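Local atomic coordinates of putative dehydrogenase (PDB entry 6UUG), a protein that acts as the oxygenase of a two-component flavin-dependent methanesulfinate monooxygenase system in bacterial sulfur assimilation. Residues A[118-122]-A[123-127]; A[273-276]-A[277-281]; A[384-387]-A[388-391]. One frame throughout, in Å; residues are numbered along the deposited sequence. Where two conformers were deposited one is given.

Contact 1: residues A[118-122]-A[123-127]; sequences LFSRP and EQWQP
Arg121 and Glu123 form a short salt bridge, NH1 of Arg121 lying 2.6 Å from OE1 of Glu123. The oxygen sits at the edge of the guanidinium, almost in its plane, whereas the nitrogen approaches the carboxylate from above. One residue further on, Gln124 folds back over the same arginine: with CG beside the backbone N (chi1 -60°) and an extended chain, its OE1 reaches the Arg121 backbone N at 2.9 Å in a nearly straight bond of 169°. The amide also stacks on a guanidinium face, the two planes 17° apart, and its NE2 is held by the carbonyls of Ser231 and Leu233. Arg121 O in turn grips two amides, Gln124 N at 2.7 Å and Trp125 N at 3.1 Å. Beyond this polar cluster, Pro122 CA lies over the five-membered ring of Trp125, 3.7 Å from its centroid, a CH-pi contact on one indole face. At the ring edge NE1 donates to a water 3.1 Å away, which also bonds weakly to Ser120 O. Taken together, Arg121 as N-cap, proline in the first turn and a Gln124 side chain turned back to the N-cap amide are characteristic of a helix start with one half of a capping box, here where helix 100-119 gives way to helix 122-135 in the acyl-CoA dehydrogenase-type N-terminal domain.

Contact 2: residues A[273-276]-A[277-281]; sequences QYTL and SETRV
Tyr274 and Glu278 meet ring face to methylene, and the tyrosine can be followed outward. Its CB points away from the residues ahead, but with CG set opposite the backbone N (chi1 -162°) the ring swings forward along the chain. CD1 then meets Thr279 OG1 at 3.3 Å, the hydroxyl oxygen lying at the ring edge, and CE1 touches the same atom from slightly farther off. CZ, near the tip, has Glu278 CB at 3.7 Å. That methylene stands over the middle of the ring, 14° off the normal, making a CH-pi contact; CG of Glu278 runs on above the CE2 side. OH, at the tip, still borders Glu278 CB, 4.1 Å away. The site is the C-terminal end of helix 247-277, in the helical C-terminal domain of the acyl-CoA dehydrogenase fold, where Glu278 is the first residue to leave helical angles. Tyr274 O serves three amides there: Glu278 N at 2.8 Å, Ser277 N at 3.2 Å, and Thr279 N also at 3.2 Å, the last an i to i+5 bond of pi-helical spacing. Ser277 OG turns back on the preceding turn and donates to Gln273 O at 2.7 Å, a carbonyl that its own N reaches weakly. A water donates to both Thr275 O and Thr279 O, 2.7 Å from each. Thr279 OG1 is bonded to Thr365 O, and Arg368 binds the carbonyl of Glu278. Leu404 of the second subunit packs on Thr275 and Leu276.

Contact 3: residues A[384-387]-A[388-391]; sequences RTQT and LHDP
Arg384 reaches Leu388 by doubling back: its CG leaves on the side opposite the backbone N (chi1 175°), and turns at chi2 (72°) and chi3 (-73°) then curl the guanidinium forward over the end of its own helix. Leu388 CD2 comes to lie over one guanidinium face, 3.5 Å from NH1, with the two side chains crossing at about a right angle. The leucine's CG rests against the backbone as well, 3.3 Å from Arg384 O. From the same nitrogen Arg384 donates to Thr387 OG1 at 2.9 Å, somewhat out of the guanidinium plane; that hydroxyl is also bonded to Leu383 O, so the arginine and the helix backbone grip it together. NH2 bonds weakly to Ser359 O of the third subunit, whose Phe362 packs on the arginine too. Helix 378-386, part of the C-terminal helical domain of the acyl-CoA dehydrogenase fold, terminates here, and Pro391 is already the N-cap of helix 392-405. Backbone bonding fades through the turn: Leu388 N makes a weak bond to Thr385 O at 3.4 Å, and the buried His389 N has no partner in the model. A water joins the two sides of the turn, donating to Gln386 O at 2.9 Å and accepting a weak bond from Asp390 N. His389 was modelled in two conformers, so the loose approach of its CD2 to Gln386 NE2 (4.0 Å) is doubtful. Asp390 OD2 forms a salt bridge with Lys347 on helix 333-360.

How the contacts relate
All three contacts sit at helix boundaries, and helix 247-277 relates them. Leu118 and Phe119 of contact 1 pack on Arg248 at its beginning, Gln386 and Thr387 of contact 3 touch its Phe256 and Phe260, and contact 2 is its C-terminal end. Contacts 1 and 2 therefore lie far apart, with centres 53 Å from one another on opposite sides of the chain's centre. Contact 3 is the most central, about 12 Å from the centre of the chain; its centre is 32 Å from that of contact 1 and 31 Å from that of contact 2. Both C-terminal contacts also meet other subunits, contact 2 the second and contact 3 the third, whereas contact 1 touches none.

Contact 1: residues A[118-122]-A[123-127]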
ATOM      1  N   LEU A 118     -32.117  18.326  18.670  1.00 32.66           N
ATOM      2  CA  LEU A 118     -30.961  18.889  19.353  1.00 34.27           C
ATOM      3  C   LEU A 118     -30.919  20.410  19.342  1.00 36.33           C
ATOM      4  O   LEU A 118     -30.321  21.006  20.253  1.00 35.81           O
ATOM      5  CB  LEU A 118     -29.676  18.341  18.723  1.00 32.41           C
ATOM      6  CG  LEU A 118     -29.392  16.854  18.930  1.00 32.84           C
ATOM      7  CD1 LEU A 118     -28.203  16.421  18.064  1.00 35.22           C
ATOM      8  CD2 LEU A 118     -29.110  16.560  20.394  1.00 31.45           C
ATOM      9  N   PHE A 119     -31.534  21.053  18.342  1.00 31.41           N
ATOM     10  CA  PHE A 119     -31.365  22.488  18.116  1.00 37.52           C
ATOM     11  C   PHE A 119     -32.554  23.339  18.557  1.00 36.71           C
ATOM     12  O   PHE A 119     -32.419  24.568  18.600  1.00 40.20           O
ATOM     13  CB  PHE A 119     -31.108  22.796  16.631  1.00 35.44           C
ATOM     14  CG  PHE A 119     -29.783  22.320  16.098  1.00 35.55           C
ATOM     15  CD1 PHE A 119     -28.819  21.762  16.922  1.00 35.51           C
ATOM     16  CD2 PHE A 119     -29.506  22.451  14.743  1.00 34.67           C
ATOM     17  CE1 PHE A 119     -27.597  21.331  16.401  1.00 37.28           C
ATOM     18  CE2 PHE A 119     -28.291  22.031  14.208  1.00 39.78           C
ATOM     19  CZ  PHE A 119     -27.331  21.470  15.040  1.00 39.28           C
ATOM     20  N   SER A 120     -33.707  22.747  18.875  1.00 39.72           N
ATOM     21  CA  SER A 120     -34.914  23.534  19.126  1.00 37.07           C
ATOM     22  C   SER A 120     -35.544  23.136  20.461  1.00 41.09           C
ATOM     23  O   SER A 120     -35.073  22.236  21.162  1.00 39.51           O
ATOM     24  CB  SER A 120     -35.928  23.380  17.982  1.00 37.87           C
ATOM     25  OG  SER A 120     -36.530  22.093  17.974  1.00 37.45           O
ATOM     26  N   ARG A 121     -36.629  23.827  20.807  1.00 39.23           N
ATOM     27  CA  ARG A 121     -37.309  23.665  22.084  1.00 41.70           C
ATOM     28  C   ARG A 121     -38.287  22.487  22.043  1.00 39.16           C
ATOM     29  O   ARG A 121     -38.826  22.163  20.983  1.00 39.90           O
ATOM     30  CB  ARG A 121     -38.058  24.947  22.439  1.00 45.69           C
ATOM     31  CG  ARG A 121     -37.164  26.172  22.578  1.00 43.62           C
ATOM     32  CD  ARG A 121     -37.967  27.452  22.735  1.00 54.09           C
ATOM     33  NE  ARG A 121     -38.368  28.021  21.450  1.00 60.67           N
ATOM     34  CZ  ARG A 121     -39.611  27.998  20.979  1.00 60.93           C
ATOM     35  NH1 ARG A 121     -40.578  27.434  21.692  1.00 62.94           N
ATOM     36  NH2 ARG A 121     -39.892  28.541  19.798  1.00 55.50           N
ATOM     37  N   PRO A 122     -38.559  21.850  23.192  1.00 43.87           N
ATOM     38  CA  PRO A 122     -39.536  20.742  23.201  1.00 42.12           C
ATOM     39  C   PRO A 122     -40.882  21.098  22.593  1.00 40.51           C
ATOM     40  O   PRO A 122     -41.492  20.250  21.931  1.00 39.44           O
ATOM     41  CB  PRO A 122     -39.660  20.400  24.695  1.00 42.61           C
ATOM     42  CG  PRO A 122     -38.343  20.831  25.279  1.00 46.80           C
ATOM     43  CD  PRO A 122     -37.979  22.083  24.528  1.00 42.10           C
ATOM     44  N   GLU A 123     -41.364  22.332  22.782  1.00 44.56           N
ATOM     45  CA  GLU A 123     -42.629  22.732  22.172  1.00 45.99           C
ATOM     46  C   GLU A 123     -42.559  22.733  20.655  1.00 42.34           C
ATOM     47  O   GLU A 123     -43.605  22.775  19.995  1.00 44.13           O
ATOM     48  CB  GLU A 123     -43.047  24.122  22.656  1.00 49.06           C
ATOM     49  CG  GLU A 123     -42.739  24.383  24.113  1.00 59.14           C
ATOM     50  CD  GLU A 123     -41.404  25.078  24.294  1.00 59.03           C
ATOM     51  OE1 GLU A 123     -41.305  26.271  23.917  1.00 64.24           O
ATOM     52  OE2 GLU A 123     -40.457  24.428  24.796  1.00 47.83           O
ATOM     53  N   GLN A 124     -41.354  22.703  20.086  1.00 39.73           N
ATOM     54  CA  GLN A 124     -41.181  22.597  18.645  1.00 38.15           C
ATOM     55  C   GLN A 124     -41.000  21.151  18.197  1.00 39.70           C
ATOM     56  O   GLN A 124     -41.751  20.666  17.346  1.00 37.12           O
ATOM     57  CB  GLN A 124     -39.983  23.441  18.203  1.00 40.25           C
ATOM     58  CG  GLN A 124     -40.126  24.905  18.526  1.00 41.61           C
ATOM     59  CD  GLN A 124     -38.860  25.672  18.249  1.00 38.41           C
ATOM     60  OE1 GLN A 124     -37.993  25.796  19.113  1.00 43.18           O
ATOM     61  NE2 GLN A 124     -38.740  26.187  17.035  1.00 41.91           N
ATOM     62  N   TRP A 125     -40.025  20.438  18.766  1.00 38.34           N
ATOM     63  CA  TRP A 125     -39.709  19.128  18.205  1.00 39.05           C
ATOM     64  C   TRP A 125     -40.668  18.035  18.671  1.00 35.95           C
ATOM     65  O   TRP A 125     -40.887  17.068  17.933  1.00 36.29           O
ATOM     66  CB  TRP A 125     -38.250  18.750  18.497  1.00 38.06           C
ATOM     67  CG  TRP A 125     -37.830  18.640  19.947  1.00 35.77           C
ATOM     68  CD1 TRP A 125     -37.141  19.566  20.667  1.00 37.97           C
ATOM     69  CD2 TRP A 125     -38.014  17.514  20.817  1.00 37.38           C
ATOM     70  NE1 TRP A 125     -36.894  19.096  21.936  1.00 36.03           N
ATOM     71  CE2 TRP A 125     -37.429  17.843  22.055  1.00 38.41           C
ATOM     72  CE3 TRP A 125     -38.620  16.261  20.669  1.00 37.30           C
ATOM     73  CZ2 TRP A 125     -37.435  16.969  23.144  1.00 39.41           C
ATOM     74  CZ3 TRP A 125     -38.623  15.393  21.747  1.00 37.59           C
ATOM     75  CH2 TRP A 125     -38.033  15.750  22.969  1.00 38.59           C
ATOM     76  N   GLN A 126     -41.287  18.174  19.850  1.00 38.77           N
ATOM     77  CA  GLN A 126     -42.234  17.142  20.274  1.00 39.24           C
ATOM     78  C   GLN A 126     -43.428  17.043  19.331  1.00 40.61           C
ATOM     79  O   GLN A 126     -43.742  15.923  18.890  1.00 40.39           O
ATOM     80  CB  GLN A 126     -42.658  17.370  21.734  1.00 37.13           C
ATOM     81  CG  GLN A 126     -41.543  17.125  22.750  1.00 38.73           C
ATOM     82  CD  GLN A 126     -42.008  17.242  24.192  1.00 47.84           C
ATOM     83  OE1 GLN A 126     -41.503  16.552  25.080  1.00 49.65           O
ATOM     84  NE2 GLN A 126     -42.970  18.124  24.434  1.00 46.70           N
ATOM     85  N   PRO A 127     -44.106  18.135  18.948  1.00 38.69           N
ATOM     86  CA  PRO A 127     -45.146  18.005  17.910  1.00 41.63           C
ATOM     87  C   PRO A 127     -44.612  17.484  16.587  1.00 39.96           C
ATOM     88  O   PRO A 127     -45.288  16.696  15.914  1.00 38.94           O
ATOM     89  CB  PRO A 127     -45.688  19.436  17.771  1.00 44.85           C
ATOM     90  CG  PRO A 127     -45.340  20.108  19.038  1.00 44.35           C
ATOM     91  CD  PRO A 127     -44.037  19.512  19.475  1.00 41.77           C
TER
HETATM   92  O   HOH W   1     -34.864  20.298  24.006  1.00 49.23           O

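Contact 2: residues A[273-276]-A[277-281]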
ATOM      1  N   GLN A 273     -20.747 -14.412  -4.134  1.00 34.56           N
ATOM      2  CA  GLN A 273     -21.692 -15.185  -4.931  1.00 36.83           C
ATOM      3  C   GLN A 273     -21.159 -15.385  -6.338  1.00 35.67           C
ATOM      4  O   GLN A 273     -21.256 -16.483  -6.897  1.00 38.78           O
ATOM      5  CB  GLN A 273     -23.061 -14.493  -4.958  1.00 36.92           C
ATOM      6  CG  GLN A 273     -23.757 -14.419  -3.608  1.00 45.86           C
ATOM      7  CD  GLN A 273     -24.038 -15.790  -3.028  1.00 56.89           C
ATOM      8  OE1 GLN A 273     -24.350 -16.730  -3.762  1.00 56.86           O
ATOM      9  NE2 GLN A 273     -23.919 -15.918  -1.707  1.00 50.87           N
ATOM     10  N   TYR A 274     -20.540 -14.346  -6.912  1.00 35.49           N
ATOM     11  CA  TYR A 274     -20.051 -14.451  -8.282  1.00 37.68           C
ATOM     12  C   TYR A 274     -18.858 -15.395  -8.369  1.00 38.67           C
ATOM     13  O   TYR A 274     -18.799 -16.243  -9.268  1.00 39.86           O
ATOM     14  CB  TYR A 274     -19.702 -13.060  -8.817  1.00 35.84           C
ATOM     15  CG  TYR A 274     -19.604 -13.024 -10.321  1.00 38.47           C
ATOM     16  CD1 TYR A 274     -18.428 -13.395 -10.963  1.00 43.10           C
ATOM     17  CD2 TYR A 274     -20.689 -12.643 -11.101  1.00 43.55           C
ATOM     18  CE1 TYR A 274     -18.327 -13.381 -12.343  1.00 46.12           C
ATOM     19  CE2 TYR A 274     -20.595 -12.621 -12.493  1.00 44.13           C
ATOM     20  CZ  TYR A 274     -19.409 -12.992 -13.103  1.00 45.54           C
ATOM     21  OH  TYR A 274     -19.293 -12.989 -14.477  1.00 51.02           O
ATOM     22  N   THR A 275     -17.906 -15.279  -7.429  1.00 31.09           N
ATOM     23  CA  THR A 275     -16.750 -16.166  -7.400  1.00 33.20           C
ATOM     24  C   THR A 275     -17.174 -17.627  -7.352  1.00 36.92           C
ATOM     25  O   THR A 275     -16.609 -18.471  -8.060  1.00 36.88           O
ATOM     26  CB  THR A 275     -15.857 -15.831  -6.197  1.00 31.86           C
ATOM     27  OG1 THR A 275     -15.344 -14.497  -6.367  1.00 30.79           O
ATOM     28  CG2 THR A 275     -14.680 -16.809  -6.101  1.00 35.31           C
ATOM     29  N   LEU A 276     -18.176 -17.935  -6.526  1.00 33.89           N
ATOM     30  CA  LEU A 276     -18.614 -19.309  -6.325  1.00 39.90           C
ATOM     31  C   LEU A 276     -19.532 -19.820  -7.431  1.00 46.37           C
ATOM     32  O   LEU A 276     -19.668 -21.038  -7.580  1.00 44.94           O
ATOM     33  CB  LEU A 276     -19.327 -19.429  -4.979  1.00 38.13           C
ATOM     34  CG  LEU A 276     -18.460 -19.110  -3.758  1.00 40.09           C
ATOM     35  CD1 LEU A 276     -19.290 -19.124  -2.477  1.00 43.19           C
ATOM     36  CD2 LEU A 276     -17.299 -20.098  -3.681  1.00 40.06           C
ATOM     37  N   SER A 277     -20.155 -18.932  -8.204  1.00 42.44           N
ATOM     38  CA  SER A 277     -21.192 -19.302  -9.164  1.00 44.70           C
ATOM     39  C   SER A 277     -20.756 -19.208 -10.616  1.00 52.24           C
ATOM     40  O   SER A 277     -21.167 -20.041 -11.428  1.00 47.83           O
ATOM     41  CB  SER A 277     -22.434 -18.418  -8.975  1.00 43.96           C
ATOM     42  OG  SER A 277     -22.930 -18.495  -7.645  1.00 62.83           O
ATOM     43  N   GLU A 278     -19.940 -18.211 -10.969  1.00 45.29           N
ATOM     44  CA  GLU A 278     -19.725 -17.864 -12.372  1.00 50.12           C
ATOM     45  C   GLU A 278     -18.254 -17.806 -12.781  1.00 54.16           C
ATOM     46  O   GLU A 278     -17.928 -18.029 -13.953  1.00 53.80           O
ATOM     47  CB  GLU A 278     -20.386 -16.513 -12.677  1.00 50.00           C
ATOM     48  CG  GLU A 278     -21.867 -16.444 -12.340  1.00 49.05           C
ATOM     49  CD  GLU A 278     -22.732 -17.228 -13.318  1.00 65.72           C
ATOM     50  OE1 GLU A 278     -22.284 -17.443 -14.466  1.00 63.77           O
ATOM     51  OE2 GLU A 278     -23.855 -17.633 -12.933  1.00 70.05           O
ATOM     52  N   THR A 279     -17.361 -17.483 -11.846  1.00 44.65           N
ATOM     53  CA  THR A 279     -15.960 -17.278 -12.194  1.00 46.39           C
ATOM     54  C   THR A 279     -15.310 -18.600 -12.595  1.00 51.86           C
ATOM     55  O   THR A 279     -15.515 -19.630 -11.946  1.00 51.02           O
ATOM     56  CB  THR A 279     -15.210 -16.640 -11.017  1.00 45.88           C
ATOM     57  OG1 THR A 279     -15.853 -15.408 -10.654  1.00 41.90           O
ATOM     58  CG2 THR A 279     -13.754 -16.353 -11.373  1.00 44.00           C
ATOM     59  N   ARG A 280     -14.534 -18.570 -13.675  1.00 50.36           N
ATOM     60  CA  ARG A 280     -13.770 -19.723 -14.125  1.00 47.98           C
ATOM     61  C   ARG A 280     -12.318 -19.580 -13.689  1.00 53.30           C
ATOM     62  O   ARG A 280     -11.766 -18.474 -13.652  1.00 49.69           O
ATOM     63  CB  ARG A 280     -13.853 -19.874 -15.649  1.00 53.30           C
ATOM     64  CG  ARG A 280     -15.277 -19.862 -16.191  1.00 63.31           C
ATOM     65  CD  ARG A 280     -15.292 -19.823 -17.715  1.00 74.62           C
ATOM     66  NE  ARG A 280     -16.651 -19.765 -18.253  1.00 80.13           N
ATOM     67  CZ  ARG A 280     -16.940 -19.588 -19.539  1.00 82.39           C
ATOM     68  NH1 ARG A 280     -15.967 -19.449 -20.430  1.00 83.63           N
ATOM     69  NH2 ARG A 280     -18.205 -19.547 -19.937  1.00 80.98           N
ATOM     70  N   VAL A 281     -11.701 -20.712 -13.349  1.00 50.22           N
ATOM     71  CA  VAL A 281     -10.308 -20.701 -12.922  1.00 50.18           C
ATOM     72  C   VAL A 281      -9.418 -20.350 -14.110  1.00 55.79           C
ATOM     73  O   VAL A 281      -9.715 -20.703 -15.262  1.00 47.63           O
ATOM     74  CB  VAL A 281      -9.933 -22.057 -12.291  1.00 52.87           C
ATOM     75  CG1 VAL A 281      -9.421 -23.041 -13.337  1.00 50.45           C
ATOM     76  CG2 VAL A 281      -8.925 -21.878 -11.161  1.00 55.50           C
TER
HETATM   77  O   HOH W   2     -17.080 -20.414  -9.894  1.00 45.95           O

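Contact 3: residues A[384-387]-A[388-391]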
ATOM      1  N   ARG A 384     -16.883   5.841  -3.959  1.00 27.32           N
ATOM      2  CA  ARG A 384     -15.960   6.871  -4.433  1.00 26.33           C
ATOM      3  C   ARG A 384     -16.573   8.258  -4.330  1.00 27.91           C
ATOM      4  O   ARG A 384     -15.883   9.221  -3.974  1.00 30.54           O
ATOM      5  CB  ARG A 384     -15.549   6.601  -5.891  1.00 25.64           C
ATOM      6  CG  ARG A 384     -14.667   7.692  -6.549  1.00 28.21           C
ATOM      7  CD  ARG A 384     -13.238   7.695  -6.006  1.00 27.39           C
ATOM      8  NE  ARG A 384     -13.189   8.245  -4.643  1.00 28.34           N
ATOM      9  CZ  ARG A 384     -12.099   8.351  -3.893  1.00 25.90           C
ATOM     10  NH1 ARG A 384     -12.202   8.804  -2.632  1.00 27.50           N
ATOM     11  NH2 ARG A 384     -10.910   7.996  -4.374  1.00 27.83           N
ATOM     12  N   THR A 385     -17.851   8.385  -4.690  1.00 27.38           N
ATOM     13  CA  THR A 385     -18.526   9.680  -4.660  1.00 27.37           C
ATOM     14  C   THR A 385     -18.670  10.185  -3.228  1.00 32.45           C
ATOM     15  O   THR A 385     -18.391  11.354  -2.927  1.00 34.44           O
ATOM     16  CB  THR A 385     -19.913   9.561  -5.314  1.00 38.13           C
ATOM     17  OG1 THR A 385     -19.783   9.077  -6.657  1.00 41.59           O
ATOM     18  CG2 THR A 385     -20.609  10.909  -5.336  1.00 44.72           C
ATOM     19  N   GLN A 386     -19.108   9.317  -2.331  1.00 31.21           N
ATOM     20  CA  GLN A 386     -19.475   9.782  -0.996  1.00 36.00           C
ATOM     21  C   GLN A 386     -18.281   9.982  -0.073  1.00 38.79           C
ATOM     22  O   GLN A 386     -18.419  10.653   0.957  1.00 36.57           O
ATOM     23  CB  GLN A 386     -20.452   8.807  -0.353  1.00 35.29           C
ATOM     24  CG  GLN A 386     -21.892   9.033  -0.771  1.00 46.87           C
ATOM     25  CD  GLN A 386     -22.324  10.511  -0.673  1.00 45.65           C
ATOM     26  OE1 GLN A 386     -22.925  11.059  -1.600  1.00 59.52           O
ATOM     27  NE2 GLN A 386     -22.007  11.152   0.446  1.00 53.06           N
ATOM     28  N   THR A 387     -17.122   9.418  -0.396  1.00 30.55           N
ATOM     29  CA  THR A 387     -15.948   9.624   0.443  1.00 31.49           C
ATOM     30  C   THR A 387     -15.244  10.948   0.169  1.00 34.20           C
ATOM     31  O   THR A 387     -14.292  11.269   0.886  1.00 37.81           O
ATOM     32  CB  THR A 387     -14.941   8.482   0.266  1.00 30.35           C
ATOM     33  OG1 THR A 387     -14.666   8.312  -1.126  1.00 31.29           O
ATOM     34  CG2 THR A 387     -15.463   7.168   0.835  1.00 30.92           C
ATOM     35  N   LEU A 388     -15.695  11.737  -0.822  1.00 31.29           N
ATOM     36  CA  LEU A 388     -15.017  12.974  -1.197  1.00 37.36           C
ATOM     37  C   LEU A 388     -15.571  14.224  -0.528  1.00 41.78           C
ATOM     38  O   LEU A 388     -14.907  15.268  -0.562  1.00 47.75           O
ATOM     39  CB  LEU A 388     -15.104  13.192  -2.705  1.00 36.65           C
ATOM     40  CG  LEU A 388     -14.424  12.127  -3.555  1.00 34.61           C
ATOM     41  CD1 LEU A 388     -14.724  12.382  -5.037  1.00 36.04           C
ATOM     42  CD2 LEU A 388     -12.934  12.120  -3.267  1.00 31.84           C
ATOM     43  N   HIS A 389     -16.762  14.155   0.048  1.00 41.06           N
ATOM     44  CA  HIS A 389     -17.355  15.382   0.560  0.54 50.35           C
ATOM     45  C   HIS A 389     -16.708  15.869   1.849  1.00 49.58           C
ATOM     46  O   HIS A 389     -16.903  17.029   2.216  1.00 54.99           O
ATOM     47  CB  HIS A 389     -18.859  15.182   0.726  0.54 47.17           C
ATOM     48  CG  HIS A 389     -19.581  15.050  -0.580  0.54 46.98           C
ATOM     49  ND1 HIS A 389     -20.133  16.127  -1.237  0.54 49.97           N
ATOM     50  CD2 HIS A 389     -19.809  13.972  -1.368  0.54 45.70           C
ATOM     51  CE1 HIS A 389     -20.686  15.717  -2.366  0.54 49.09           C
ATOM     52  NE2 HIS A 389     -20.506  14.412  -2.466  0.54 46.01           N
ATOM     53  N   ASP A 390     -15.898  15.032   2.512  1.00 40.01           N
ATOM     54  CA  ASP A 390     -15.125  15.424   3.686  1.00 44.67           C
ATOM     55  C   ASP A 390     -13.731  14.847   3.449  1.00 41.59           C
ATOM     56  O   ASP A 390     -13.531  13.630   3.580  1.00 44.37           O
ATOM     57  CB  ASP A 390     -15.778  14.887   4.965  1.00 51.84           C
ATOM     58  CG  ASP A 390     -14.860  14.896   6.192  1.00 39.74           C
ATOM     59  OD1 ASP A 390     -13.896  15.693   6.275  1.00 60.56           O
ATOM     60  OD2 ASP A 390     -15.133  14.080   7.098  1.00 54.14           O
ATOM     61  N   PRO A 391     -12.758  15.673   3.054  1.00 35.69           N
ATOM     62  CA  PRO A 391     -11.494  15.126   2.530  1.00 35.71           C
ATOM     63  C   PRO A 391     -10.708  14.319   3.560  1.00 36.65           C
ATOM     64  O   PRO A 391     -10.413  14.788   4.663  1.00 31.50           O
ATOM     65  CB  PRO A 391     -10.724  16.376   2.073  1.00 34.63           C
ATOM     66  CG  PRO A 391     -11.457  17.547   2.632  1.00 44.40           C
ATOM     67  CD  PRO A 391     -12.871  17.124   2.844  1.00 37.31           C
TER
HETATM   68  O   HOH W   3     -16.817  11.913   3.052  0.54 37.43           O